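Local coordinates for protein apical membrane antigen 1, soluble form (Toxoplasma gondii, PDB 2X2Z) that serves host cell invasion as an essential microneme protein of the moving junction, the ring formed between the membranes of parasite and host cell, at residues T126-C131 with Y152-D157; Y167-L172 with W290-Q295; D249-R254 with C321-Q326. All coordinates share one frame; numbering follows the deposited sequence.

Contact 1: T126-C131 with Y152-D157; sequences TDLGRC and YPFVYD
Y156 reaches from its strand to the helix that begins at D127, and its side chain can be followed atom by atom across the interface. At the root, Y156 CB sits 3.8 Å from L128 CD2, and C131 SG lies about as close. With CG anti to the backbone N (chi1 -171°), the ring is carried out alongside the helix. There Y156 CD1 meets C131 CB at 3.9 Å, CD2 passes the CA of L128, and Y156 OH ends 3.9 Å from D127 CB, a van der Waals touch. This is a helix laid over an antiparallel sheet in domain I; the axes of 127-131 and 154-157 approach to 8.8 Å and run roughly antiparallel (149°), and the disulfide between C131 and C163 fastens the helix to the neighbouring strand 162-165. The half-cystine sulfur is also an aromatic partner: C131 SG approaches F154 CD1 to 3.6 Å and lies 4.5 Å from the F154 ring centroid, 50° off the normal. L128 CD2 comes to the edge of the same ring, near its plane, the two side chains crossing at about a right angle. The helix starts at T126, whose OG1 caps G129 N at 3.1 Å, while D127 OD2 pairs with R130 NH1 and D127 OD1 with R161.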
ATOM      1  N   THR A 126     -15.009   6.847   9.391  1.00 23.42           N
ATOM      2  CA  THR A 126     -14.118   5.965  10.128  1.00 21.98           C
ATOM      3  C   THR A 126     -12.932   6.756  10.657  1.00 22.64           C
ATOM      4  O   THR A 126     -12.569   7.774  10.092  1.00 23.00           O
ATOM      5  CB  THR A 126     -13.516   4.841   9.244  1.00 22.49           C
ATOM      6  OG1 THR A 126     -12.789   5.421   8.151  1.00 20.94           O
ATOM      7  CG2 THR A 126     -14.570   3.942   8.697  1.00 22.38           C
ATOM      8  N   ASP A 127     -12.291   6.267  11.721  1.00 21.92           N
ATOM      9  CA  ASP A 127     -11.051   6.924  12.206  1.00 21.35           C
ATOM     10  C   ASP A 127      -9.948   7.074  11.160  1.00 20.16           C
ATOM     11  O   ASP A 127      -9.369   8.157  11.038  1.00 19.44           O
ATOM     12  CB  ASP A 127     -10.549   6.235  13.481  1.00 19.59           C
ATOM     13  CG  ASP A 127     -11.499   6.475  14.646  1.00 23.96           C
ATOM     14  OD1 ASP A 127     -11.317   5.898  15.736  1.00 25.74           O
ATOM     15  OD2 ASP A 127     -12.445   7.291  14.458  1.00 25.60           O
ATOM     16  N   LEU A 128      -9.661   6.020  10.385  1.00 19.79           N
ATOM     17  CA  LEU A 128      -8.598   6.168   9.372  1.00 19.33           C
ATOM     18  C   LEU A 128      -9.023   7.244   8.363  1.00 18.62           C
ATOM     19  O   LEU A 128      -8.221   8.079   7.900  1.00 17.73           O
ATOM     20  CB  LEU A 128      -8.375   4.864   8.604  1.00 18.83           C
ATOM     21  CG  LEU A 128      -7.004   4.595   8.005  1.00 21.11           C
ATOM     22  CD1 LEU A 128      -7.109   3.666   6.804  1.00 16.68           C
ATOM     23  CD2 LEU A 128      -6.105   5.845   7.781  1.00 14.98           C
ATOM     24  N   GLY A 129     -10.290   7.214   7.967  1.00 17.17           N
ATOM     25  CA  GLY A 129     -10.733   8.215   7.021  1.00 16.82           C
ATOM     26  C   GLY A 129     -10.690   9.609   7.587  1.00 18.24           C
ATOM     27  O   GLY A 129     -10.466  10.558   6.834  1.00 20.69           O
ATOM     28  N   ARG A 130     -10.926   9.782   8.892  1.00 18.13           N
ATOM     29  CA  ARG A 130     -10.851  11.116   9.450  1.00 19.04           C
ATOM     30  C   ARG A 130      -9.450  11.739   9.405  1.00 19.32           C
ATOM     31  O   ARG A 130      -9.324  12.938   9.299  1.00 17.66           O
ATOM     32  CB  ARG A 130     -11.346  11.151  10.909  1.00 20.83           C
ATOM     33  CG  ARG A 130     -12.847  10.889  11.051  1.00 22.87           C
ATOM     34  CD  ARG A 130     -13.285  10.923  12.490  1.00 27.45           C
ATOM     35  NE  ARG A 130     -14.709  10.650  12.541  1.00 30.54           N
ATOM     36  CZ  ARG A 130     -15.241   9.498  12.902  1.00 32.60           C
ATOM     37  NH1 ARG A 130     -14.465   8.474  13.305  1.00 31.37           N
ATOM     38  NH2 ARG A 130     -16.561   9.376  12.855  1.00 34.00           N
ATOM     39  N   CYS A 131      -8.406  10.903   9.559  1.00 18.77           N
ATOM     40  CA  CYS A 131      -7.032  11.356   9.503  1.00 19.68           C
ATOM     41  C   CYS A 131      -6.720  11.681   8.043  1.00 17.92           C
ATOM     42  O   CYS A 131      -6.166  12.707   7.766  1.00 19.21           O
ATOM     43  CB  CYS A 131      -6.102  10.253  10.061  1.00 19.06           C
ATOM     44  SG  CYS A 131      -4.405  10.545   9.854  1.00 25.42           S
ATOM     45  N   TYR A 152       0.424  17.373   2.010  1.00 17.33           N
ATOM     46  CA  TYR A 152       1.353  16.435   2.630  1.00 16.70           C
ATOM     47  C   TYR A 152       0.748  15.050   2.815  1.00 16.22           C
ATOM     48  O   TYR A 152      -0.455  14.933   2.945  1.00 18.88           O
ATOM     49  CB  TYR A 152       1.737  16.970   3.980  1.00 13.98           C
ATOM     50  CG  TYR A 152       2.251  18.373   4.002  1.00 16.23           C
ATOM     51  CD1 TYR A 152       1.480  19.414   4.572  1.00 16.61           C
ATOM     52  CD2 TYR A 152       3.527  18.685   3.520  1.00 15.17           C
ATOM     53  CE1 TYR A 152       1.953  20.757   4.623  1.00 20.14           C
ATOM     54  CE2 TYR A 152       4.003  20.027   3.598  1.00 17.82           C
ATOM     55  CZ  TYR A 152       3.192  21.060   4.136  1.00 18.34           C
ATOM     56  OH  TYR A 152       3.673  22.365   4.242  1.00 17.48           O
ATOM     57  N   PRO A 153       1.584  13.978   2.748  1.00 15.36           N
ATOM     58  CA  PRO A 153       1.093  12.654   3.004  1.00 13.94           C
ATOM     59  C   PRO A 153       0.862  12.527   4.521  1.00 14.16           C
ATOM     60  O   PRO A 153       1.315  13.391   5.302  1.00 12.00           O
ATOM     61  CB  PRO A 153       2.245  11.753   2.470  1.00 16.56           C
ATOM     62  CG  PRO A 153       3.503  12.627   2.641  1.00 16.12           C
ATOM     63  CD  PRO A 153       2.968  13.972   2.206  1.00 13.99           C
ATOM     64  N   PHE A 154       0.200  11.460   4.972  1.00 14.17           N
ATOM     65  CA  PHE A 154      -0.049  11.333   6.396  1.00 13.92           C
ATOM     66  C   PHE A 154       0.318   9.935   6.853  1.00 14.04           C
ATOM     67  O   PHE A 154       0.340   9.053   6.047  1.00 14.88           O
ATOM     68  CB  PHE A 154      -1.544  11.540   6.675  1.00 11.97           C
ATOM     69  CG  PHE A 154      -2.411  10.429   6.154  1.00 14.39           C
ATOM     70  CD1 PHE A 154      -2.711   9.330   6.969  1.00 15.09           C
ATOM     71  CD2 PHE A 154      -2.915  10.471   4.832  1.00 16.33           C
ATOM     72  CE1 PHE A 154      -3.504   8.291   6.510  1.00 13.78           C
ATOM     73  CE2 PHE A 154      -3.706   9.433   4.345  1.00 18.90           C
ATOM     74  CZ  PHE A 154      -4.002   8.324   5.191  1.00 17.40           C
ATOM     75  N   VAL A 155       0.511   9.755   8.163  1.00 14.83           N
ATOM     76  CA  VAL A 155       0.492   8.437   8.784  1.00 14.70           C
ATOM     77  C   VAL A 155      -0.485   8.405   9.930  1.00 15.67           C
ATOM     78  O   VAL A 155      -0.396   9.210  10.838  1.00 15.90           O
ATOM     79  CB  VAL A 155       1.899   8.080   9.304  1.00 14.96           C
ATOM     80  CG1 VAL A 155       1.855   6.794  10.151  1.00 10.22           C
ATOM     81  CG2 VAL A 155       2.798   8.045   8.124  1.00 11.65           C
ATOM     82  N   TYR A 156      -1.413   7.458   9.890  1.00 17.58           N
ATOM     83  CA  TYR A 156      -2.276   7.208  11.042  1.00 16.85           C
ATOM     84  C   TYR A 156      -1.570   6.144  11.912  1.00 18.04           C
ATOM     85  O   TYR A 156      -1.379   4.998  11.504  1.00 16.74           O
ATOM     86  CB  TYR A 156      -3.687   6.753  10.614  1.00 18.47           C
ATOM     87  CG  TYR A 156      -4.639   6.718  11.801  1.00 21.03           C
ATOM     88  CD1 TYR A 156      -4.664   7.794  12.683  1.00 18.69           C
ATOM     89  CD2 TYR A 156      -5.477   5.603  12.054  1.00 22.22           C
ATOM     90  CE1 TYR A 156      -5.460   7.796  13.809  1.00 23.01           C
ATOM     91  CE2 TYR A 156      -6.323   5.582  13.189  1.00 22.40           C
ATOM     92  CZ  TYR A 156      -6.303   6.699  14.060  1.00 25.15           C
ATOM     93  OH  TYR A 156      -7.060   6.767  15.218  1.00 22.53           O
ATOM     94  N   ASP A 157      -1.199   6.543  13.128  1.00 18.04           N
ATOM     95  CA  ASP A 157      -0.774   5.604  14.142  1.00 18.33           C
ATOM     96  C   ASP A 157      -2.040   5.202  14.829  1.00 18.80           C
ATOM     97  O   ASP A 157      -2.555   5.942  15.696  1.00 20.17           O
ATOM     98  CB  ASP A 157       0.138   6.306  15.116  1.00 18.37           C
ATOM     99  CG  ASP A 157       0.525   5.439  16.233  1.00 20.55           C
ATOM    100  OD1 ASP A 157      -0.262   4.529  16.523  1.00 19.81           O
ATOM    101  OD2 ASP A 157       1.613   5.662  16.793  1.00 22.98           O
TER

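Contact 2: Y167-L172 with W290-Q295; sequences YVSMQL and WWPLHQ
Y167 meets two consecutive tryptophans, each in a different way. W291 turns the edge of its indole to the face of the Y167 ring, an edge-to-face pair with the planes at 61° and NE1 over the centre of the phenol ring. W290 offers a face instead: Y167 CE2 stands over it, offset toward the rim, 3.4 Å from W290 CG, and the planes are steeply inclined, so this pair is oblique. The three rings make an aromatic cluster.

The W291 indole is also pinned by its nitrogen. W291 NE1 donates to the backbone O of Y167 at 2.7 Å, with the oxygen close to the indole plane; the nitrogen lies nearly on the line of the carbonyl, but the bond is bent at hydrogen (137°). The same tryptophan therefore grips both the ring and the backbone of Y167. Further along, V168 CG2 packs on W290 CE3 at 3.7 Å, the two side chains crossing at about a right angle. S169 carries OG between its backbone N and carbonyl carbon (chi1 46°), which brings the hydroxyl to 3.3 Å from W291 CD1; the hydroxyl is hydrogen-bonded to the OH of Y150. M170 CG rests against P292 CD at 3.9 Å and beside the carbonyl oxygen of W290, which is buried here without a polar partner.

Two loops from different domains meet here: 167-172 follows strand 162-165 of domain I, whereas 290-295 belongs to domain II. The domain II loop is held against strand 45-49, where P292 and R48 share a backbone hydrogen bond, and W291 stacks on Y150 of strand 150-157, while M170 leans on F193 of strand 193-196.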
ATOM      1  N   TYR A 167       5.579  16.590   6.770  1.00 17.22           N
ATOM      2  CA  TYR A 167       6.151  17.662   6.006  1.00 16.59           C
ATOM      3  C   TYR A 167       7.070  17.145   4.974  1.00 16.18           C
ATOM      4  O   TYR A 167       7.065  17.658   3.858  1.00 15.95           O
ATOM      5  CB  TYR A 167       6.910  18.575   6.932  1.00 15.47           C
ATOM      6  CG  TYR A 167       7.448  19.807   6.269  1.00 20.65           C
ATOM      7  CD1 TYR A 167       6.570  20.808   5.846  1.00 22.32           C
ATOM      8  CD2 TYR A 167       8.853  20.005   6.084  1.00 23.18           C
ATOM      9  CE1 TYR A 167       7.019  21.933   5.243  1.00 23.27           C
ATOM     10  CE2 TYR A 167       9.328  21.174   5.496  1.00 24.16           C
ATOM     11  CZ  TYR A 167       8.358  22.141   5.095  1.00 23.53           C
ATOM     12  OH  TYR A 167       8.688  23.304   4.488  1.00 25.58           O
ATOM     13  N   VAL A 168       7.890  16.147   5.342  1.00 14.90           N
ATOM     14  CA  VAL A 168       8.692  15.487   4.339  1.00 14.02           C
ATOM     15  C   VAL A 168       7.884  14.423   3.541  1.00 13.45           C
ATOM     16  O   VAL A 168       7.452  13.426   4.106  1.00 14.97           O
ATOM     17  CB  VAL A 168       9.972  14.854   4.949  1.00 14.61           C
ATOM     18  CG1 VAL A 168      10.776  14.209   3.821  1.00 15.33           C
ATOM     19  CG2 VAL A 168      10.803  15.913   5.677  1.00 15.00           C
ATOM     20  N   SER A 169       7.707  14.638   2.225  1.00 13.95           N
ATOM     21  CA  SER A 169       6.983  13.756   1.338  1.00 12.54           C
ATOM     22  C   SER A 169       7.945  12.868   0.550  1.00 14.69           C
ATOM     23  O   SER A 169       7.518  12.001  -0.238  1.00 14.99           O
ATOM     24  CB  SER A 169       6.178  14.604   0.379  1.00 13.34           C
ATOM     25  OG  SER A 169       6.952  15.656  -0.142  1.00 13.78           O
ATOM     26  N   MET A 170       9.235  13.128   0.706  1.00 13.06           N
ATOM     27  CA  MET A 170      10.226  12.196   0.160  1.00 15.01           C
ATOM     28  C   MET A 170      10.006  10.835   0.815  1.00 14.65           C
ATOM     29  O   MET A 170       9.618  10.760   2.018  1.00 14.49           O
ATOM     30  CB  MET A 170      11.616  12.704   0.460  1.00 12.43           C
ATOM     31  CG  MET A 170      11.954  14.000  -0.199  1.00 16.53           C
ATOM     32  SD  MET A 170      13.746  14.298  -0.050  1.00 20.26           S
ATOM     33  CE  MET A 170      13.798  14.813   1.644  1.00 18.15           C
ATOM     34  N   GLN A 171      10.242   9.778   0.032  1.00 14.40           N
ATOM     35  CA  GLN A 171      10.118   8.416   0.526  1.00 16.05           C
ATOM     36  C   GLN A 171      11.355   7.482   0.367  1.00 17.18           C
ATOM     37  O   GLN A 171      11.501   6.537   1.163  1.00 18.04           O
ATOM     38  CB  GLN A 171       8.862   7.792  -0.056  1.00 14.92           C
ATOM     39  CG  GLN A 171       7.515   8.506   0.440  1.00 14.62           C
ATOM     40  CD  GLN A 171       6.460   8.416  -0.692  1.00 18.34           C
ATOM     41  OE1 GLN A 171       5.998   7.332  -0.989  1.00 16.16           O
ATOM     42  NE2 GLN A 171       6.140   9.539  -1.345  1.00 16.71           N
ATOM     43  N   LEU A 172      12.271   7.792  -0.565  1.00 18.04           N
ATOM     44  CA  LEU A 172      13.504   6.986  -0.810  1.00 19.72           C
ATOM     45  C   LEU A 172      14.647   7.961  -1.141  1.00 20.93           C
ATOM     46  O   LEU A 172      14.504   8.876  -1.968  1.00 20.96           O
ATOM     47  CB  LEU A 172      13.293   5.923  -1.934  1.00 19.92           C
ATOM     48  CG  LEU A 172      14.402   4.963  -2.450  1.00 22.27           C
ATOM     49  CD1 LEU A 172      14.923   4.111  -1.300  1.00 23.33           C
ATOM     50  CD2 LEU A 172      13.927   4.038  -3.558  1.00 21.72           C
ATOM     51  N   TRP A 290      13.106  19.508   1.263  1.00 24.95           N
ATOM     52  CA  TRP A 290      12.191  18.659   1.996  1.00 23.73           C
ATOM     53  C   TRP A 290      11.243  17.827   1.094  1.00 23.32           C
ATOM     54  O   TRP A 290      10.671  16.830   1.546  1.00 21.79           O
ATOM     55  CB  TRP A 290      11.370  19.500   2.932  1.00 25.48           C
ATOM     56  CG  TRP A 290      12.154  20.410   3.860  1.00 25.62           C
ATOM     57  CD1 TRP A 290      12.295  21.755   3.750  1.00 27.48           C
ATOM     58  CD2 TRP A 290      12.880  20.018   5.026  1.00 25.53           C
ATOM     59  NE1 TRP A 290      13.079  22.228   4.778  1.00 27.97           N
ATOM     60  CE2 TRP A 290      13.423  21.188   5.594  1.00 26.99           C
ATOM     61  CE3 TRP A 290      13.108  18.794   5.655  1.00 24.12           C
ATOM     62  CZ2 TRP A 290      14.216  21.169   6.750  1.00 28.51           C
ATOM     63  CZ3 TRP A 290      13.883  18.775   6.821  1.00 26.57           C
ATOM     64  CH2 TRP A 290      14.440  19.952   7.343  1.00 25.76           C
ATOM     65  N   TRP A 291      11.073  18.228  -0.168  1.00 21.21           N
ATOM     66  CA  TRP A 291      10.167  17.542  -1.090  1.00 20.79           C
ATOM     67  C   TRP A 291      10.957  17.156  -2.352  1.00 20.23           C
ATOM     68  O   TRP A 291      11.795  17.902  -2.747  1.00 19.10           O
ATOM     69  CB  TRP A 291       8.992  18.491  -1.461  1.00 20.66           C
ATOM     70  CG  TRP A 291       8.295  19.124  -0.241  1.00 22.49           C
ATOM     71  CD1 TRP A 291       8.085  18.527   0.967  1.00 22.73           C
ATOM     72  CD2 TRP A 291       7.683  20.436  -0.142  1.00 26.42           C
ATOM     73  NE1 TRP A 291       7.440  19.378   1.832  1.00 26.20           N
ATOM     74  CE2 TRP A 291       7.161  20.553   1.182  1.00 27.22           C
ATOM     75  CE3 TRP A 291       7.546  21.527  -1.026  1.00 27.38           C
ATOM     76  CZ2 TRP A 291       6.479  21.708   1.645  1.00 29.19           C
ATOM     77  CZ3 TRP A 291       6.863  22.705  -0.560  1.00 28.95           C
ATOM     78  CH2 TRP A 291       6.330  22.770   0.761  1.00 31.64           C
ATOM     79  N   PRO A 292      10.622  16.043  -3.018  1.00 19.70           N
ATOM     80  CA  PRO A 292      11.256  15.703  -4.282  1.00 20.15           C
ATOM     81  C   PRO A 292      10.962  16.737  -5.362  1.00 21.32           C
ATOM     82  O   PRO A 292       9.808  17.301  -5.446  1.00 19.48           O
ATOM     83  CB  PRO A 292      10.563  14.405  -4.687  1.00 20.34           C
ATOM     84  CG  PRO A 292       9.807  13.931  -3.444  1.00 17.52           C
ATOM     85  CD  PRO A 292       9.394  15.247  -2.828  1.00 21.39           C
ATOM     86  N   LEU A 293      11.976  16.988  -6.176  1.00 21.87           N
ATOM     87  CA  LEU A 293      11.812  17.912  -7.283  1.00 24.02           C
ATOM     88  C   LEU A 293      11.228  17.194  -8.475  1.00 23.57           C
ATOM     89  O   LEU A 293      11.538  16.046  -8.726  1.00 22.72           O
ATOM     90  CB  LEU A 293      13.146  18.566  -7.641  1.00 23.86           C
ATOM     91  CG  LEU A 293      13.835  19.404  -6.560  1.00 26.38           C
ATOM     92  CD1 LEU A 293      15.360  19.503  -6.853  1.00 21.55           C
ATOM     93  CD2 LEU A 293      13.247  20.770  -6.467  1.00 27.24           C
ATOM     94  N   HIS A 294      10.348  17.882  -9.206  1.00 26.65           N
ATOM     95  CA  HIS A 294       9.925  17.459 -10.554  1.00 27.51           C
ATOM     96  C   HIS A 294      11.155  17.186 -11.453  1.00 28.45           C
ATOM     97  O   HIS A 294      12.155  17.864 -11.366  1.00 28.03           O
ATOM     98  CB  HIS A 294       9.031  18.541 -11.177  1.00 27.46           C
ATOM     99  CG  HIS A 294       8.669  18.265 -12.599  1.00 26.29           C
ATOM    100  ND1 HIS A 294       7.543  17.563 -12.950  1.00 26.26           N
ATOM    101  CD2 HIS A 294       9.290  18.589 -13.765  1.00 25.60           C
ATOM    102  CE1 HIS A 294       7.468  17.488 -14.273  1.00 26.04           C
ATOM    103  NE2 HIS A 294       8.513  18.101 -14.788  1.00 24.83           N
ATOM    104  N   GLN A 295      11.103  16.124 -12.236  1.00 30.94           N
ATOM    105  CA  GLN A 295      12.178  15.752 -13.173  1.00 32.74           C
ATOM    106  C   GLN A 295      11.440  15.341 -14.426  1.00 33.51           C
ATOM    107  O   GLN A 295      10.485  14.558 -14.311  1.00 33.03           O
ATOM    108  CB  GLN A 295      12.913  14.494 -12.713  1.00 33.62           C
ATOM    109  CG  GLN A 295      13.826  14.664 -11.539  1.00 38.19           C
ATOM    110  CD  GLN A 295      14.468  13.342 -11.087  1.00 40.96           C
ATOM    111  OE1 GLN A 295      14.907  12.511 -11.895  1.00 42.99           O
ATOM    112  NE2 GLN A 295      14.540  13.166  -9.794  1.00 42.66           N
TER

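Contact 3: D249-R254 with C321-Q326; sequences DTVIER and CALSDQ
V251 and L323 face each other as a hydrogen-bonded antiparallel pair, the closely knit part of this contact. L323 N donates to V251 O at 2.7 Å and V251 N returns a bond to L323 O at 2.9 Å. E253 and C321 form the second such pair, with the bond from C321 N to E253 O bent (136°), while I252 and A322 between them form a non-hydrogen-bonded pair. The methyl T250 CG2 lies 3.3 Å from L323 O and also touches A322 CB. The pairing adds strand 251-254 to the edge of the five-stranded antiparallel sheet of domain II. On the face bearing C321 and L323, helix 258-267 supplies C261, the disulfide partner of C321, and K264, which forms a salt bridge with E253.

Beyond the strands water takes over. One molecule donates to D249 OD1 and T250 OG1 and is hydrogen-bonded to S324 OG, 2.8 Å away. T250 OG1 also hydrogen-bonds to the backbone O of Y244. A second water accepts from D325 N and gives a weak bond to D249 O. S324 OG accepts from Q326 N in an ST turn. The carboxylates of D249 and D325, 4.1 Å apart OD2 to OD2, probably repel mildly.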
ATOM      1  N   ASP A 249       5.167 -15.639 -15.929  1.00 22.37           N
ATOM      2  CA  ASP A 249       5.884 -14.464 -15.419  1.00 22.31           C
ATOM      3  C   ASP A 249       5.806 -14.246 -13.889  1.00 20.79           C
ATOM      4  O   ASP A 249       6.239 -13.209 -13.386  1.00 19.74           O
ATOM      5  CB  ASP A 249       5.383 -13.227 -16.148  1.00 24.28           C
ATOM      6  CG  ASP A 249       3.860 -13.094 -16.068  1.00 28.10           C
ATOM      7  OD1 ASP A 249       3.234 -14.002 -15.514  1.00 31.92           O
ATOM      8  OD2 ASP A 249       3.294 -12.138 -16.624  1.00 34.47           O
ATOM      9  N   THR A 250       5.302 -15.235 -13.158  1.00 20.11           N
ATOM     10  CA  THR A 250       5.234 -15.169 -11.662  1.00 18.00           C
ATOM     11  C   THR A 250       6.588 -15.414 -11.014  1.00 18.85           C
ATOM     12  O   THR A 250       7.396 -16.241 -11.473  1.00 19.06           O
ATOM     13  CB  THR A 250       4.225 -16.179 -11.104  1.00 17.53           C
ATOM     14  OG1 THR A 250       2.919 -15.807 -11.542  1.00 17.14           O
ATOM     15  CG2 THR A 250       4.290 -16.334  -9.522  1.00 11.41           C
ATOM     16  N   VAL A 251       6.846 -14.663  -9.957  1.00 18.14           N
ATOM     17  CA  VAL A 251       8.024 -14.893  -9.172  1.00 18.62           C
ATOM     18  C   VAL A 251       7.604 -15.717  -7.958  1.00 17.98           C
ATOM     19  O   VAL A 251       6.666 -15.326  -7.248  1.00 17.24           O
ATOM     20  CB  VAL A 251       8.711 -13.567  -8.780  1.00 18.63           C
ATOM     21  CG1 VAL A 251       9.904 -13.860  -7.893  1.00 16.92           C
ATOM     22  CG2 VAL A 251       9.117 -12.790 -10.048  1.00 18.69           C
ATOM     23  N   ILE A 252       8.290 -16.854  -7.767  1.00 19.13           N
ATOM     24  CA  ILE A 252       8.022 -17.765  -6.684  1.00 21.16           C
ATOM     25  C   ILE A 252       9.230 -17.811  -5.761  1.00 23.71           C
ATOM     26  O   ILE A 252      10.342 -18.182  -6.179  1.00 21.79           O
ATOM     27  CB  ILE A 252       7.651 -19.203  -7.160  1.00 20.89           C
ATOM     28  CG1 ILE A 252       6.319 -19.236  -7.992  1.00 21.51           C
ATOM     29  CG2 ILE A 252       7.508 -20.080  -5.950  1.00 19.87           C
ATOM     30  CD1 ILE A 252       5.869 -20.679  -8.446  1.00 16.91           C
ATOM     31  N   GLU A 253       9.013 -17.439  -4.498  1.00 24.69           N
ATOM     32  CA  GLU A 253      10.095 -17.514  -3.523  1.00 24.99           C
ATOM     33  C   GLU A 253       9.681 -18.300  -2.294  1.00 24.73           C
ATOM     34  O   GLU A 253       8.532 -18.189  -1.833  1.00 23.35           O
ATOM     35  CB  GLU A 253      10.543 -16.096  -3.148  1.00 27.09           C
ATOM     36  CG  GLU A 253      11.328 -15.361  -4.290  1.00 31.33           C
ATOM     37  CD  GLU A 253      11.624 -13.879  -4.036  1.00 37.03           C
ATOM     38  OE1 GLU A 253      11.036 -13.245  -3.143  1.00 39.77           O
ATOM     39  OE2 GLU A 253      12.434 -13.308  -4.794  1.00 44.04           O
ATOM     40  N   ARG A 254      10.618 -19.094  -1.755  1.00 23.88           N
ATOM     41  CA  ARG A 254      10.427 -19.757  -0.466  1.00 23.99           C
ATOM     42  C   ARG A 254      10.349 -18.795   0.701  1.00 22.87           C
ATOM     43  O   ARG A 254      11.055 -17.825   0.747  1.00 23.48           O
ATOM     44  CB  ARG A 254      11.512 -20.826  -0.218  1.00 24.88           C
ATOM     45  CG  ARG A 254      11.029 -22.215  -0.600  1.00 29.01           C
ATOM     46  CD  ARG A 254      11.525 -22.705  -1.968  1.00 35.56           C
ATOM     47  NE  ARG A 254      12.788 -23.445  -1.819  1.00 41.39           N
ATOM     48  CZ  ARG A 254      13.768 -23.468  -2.729  1.00 44.61           C
ATOM     49  NH1 ARG A 254      13.649 -22.798  -3.873  1.00 44.98           N
ATOM     50  NH2 ARG A 254      14.888 -24.162  -2.499  1.00 46.31           N
ATOM     51  N   CYS A 321       5.737 -18.157  -1.695  1.00 17.12           N
ATOM     52  CA  CYS A 321       5.140 -16.871  -1.964  1.00 17.34           C
ATOM     53  C   CYS A 321       5.153 -16.633  -3.486  1.00 17.24           C
ATOM     54  O   CYS A 321       6.217 -16.543  -4.103  1.00 18.66           O
ATOM     55  CB  CYS A 321       5.939 -15.810  -1.193  1.00 17.63           C
ATOM     56  SG  CYS A 321       5.249 -14.185  -1.350  1.00 21.25           S
ATOM     57  N   ALA A 322       3.972 -16.583  -4.103  1.00 16.43           N
ATOM     58  CA  ALA A 322       3.842 -16.352  -5.518  1.00 14.66           C
ATOM     59  C   ALA A 322       3.525 -14.868  -5.740  1.00 17.67           C
ATOM     60  O   ALA A 322       2.487 -14.376  -5.276  1.00 19.14           O
ATOM     61  CB  ALA A 322       2.728 -17.238  -6.075  1.00 16.40           C
ATOM     62  N   LEU A 323       4.406 -14.166  -6.451  1.00 15.89           N
ATOM     63  CA  LEU A 323       4.290 -12.757  -6.726  1.00 16.53           C
ATOM     64  C   LEU A 323       4.013 -12.475  -8.212  1.00 17.40           C
ATOM     65  O   LEU A 323       4.669 -13.035  -9.096  1.00 16.95           O
ATOM     66  CB  LEU A 323       5.573 -12.050  -6.305  1.00 15.48           C
ATOM     67  CG  LEU A 323       6.049 -12.250  -4.871  1.00 17.30           C
ATOM     68  CD1 LEU A 323       7.615 -11.955  -4.673  1.00 17.98           C
ATOM     69  CD2 LEU A 323       5.182 -11.400  -3.878  1.00 17.00           C
ATOM     70  N   SER A 324       3.054 -11.586  -8.480  1.00 16.55           N
ATOM     71  CA  SER A 324       2.656 -11.319  -9.869  1.00 16.99           C
ATOM     72  C   SER A 324       2.319  -9.844 -10.047  1.00 17.50           C
ATOM     73  O   SER A 324       1.827  -9.203  -9.128  1.00 15.53           O
ATOM     74  CB  SER A 324       1.429 -12.203 -10.216  1.00 16.00           C
ATOM     75  OG  SER A 324       0.954 -11.976 -11.554  1.00 17.40           O
ATOM     76  N   ASP A 325       2.549  -9.305 -11.245  1.00 17.01           N
ATOM     77  CA  ASP A 325       1.927  -8.014 -11.577  1.00 17.21           C
ATOM     78  C   ASP A 325       0.553  -8.133 -12.217  1.00 16.60           C
ATOM     79  O   ASP A 325      -0.048  -7.115 -12.621  1.00 17.25           O
ATOM     80  CB  ASP A 325       2.843  -7.206 -12.467  1.00 16.79           C
ATOM     81  CG  ASP A 325       3.173  -7.905 -13.777  1.00 20.40           C
ATOM     82  OD1 ASP A 325       4.011  -7.333 -14.482  1.00 22.55           O
ATOM     83  OD2 ASP A 325       2.588  -8.965 -14.151  1.00 20.90           O
ATOM     84  N   GLN A 326       0.054  -9.359 -12.357  1.00 16.42           N
ATOM     85  CA  GLN A 326      -1.252  -9.512 -13.021  1.00 17.72           C
ATOM     86  C   GLN A 326      -2.453  -9.224 -12.089  1.00 16.67           C
ATOM     87  O   GLN A 326      -2.723  -9.998 -11.110  1.00 18.70           O
ATOM     88  CB  GLN A 326      -1.345 -10.922 -13.559  1.00 17.07           C
ATOM     89  CG  GLN A 326      -0.215 -11.240 -14.603  1.00 22.51           C
ATOM     90  CD  GLN A 326      -0.395 -10.440 -15.908  1.00 31.80           C
ATOM     91  OE1 GLN A 326       0.348  -9.480 -16.177  1.00 35.07           O
ATOM     92  NE2 GLN A 326      -1.428 -10.775 -16.664  1.00 30.50           N
TER
HETATM   93  O   HOH W   1       2.431 -13.687 -13.140  1.00 14.05           O
HETATM   94  O   HOH W   2       3.797 -11.467 -13.195  1.00 33.20           O

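Contacts 1 and 2 adjoin through strand 150-157: Y152 packs on Y167 and W291, and P153 on S169, although the contact centres are 20 Å apart. Contact 3 stands off from both, its nearest atoms about 22 Å from contact 1 and about 17 Å from contact 2. Contact 1 is a buried helix-on-sheet interface within the first domain, made of apolar and sulfur-aromatic touches with no hydrogen bond across it. Contact 2, partly buried, joins the first and second domains through loops, relying on aromatic rings and one hydrogen bond from an indole N-H. Contact 3, within domain II at a sheet edge, depends on backbone pairing and, beyond the paired residues, on water.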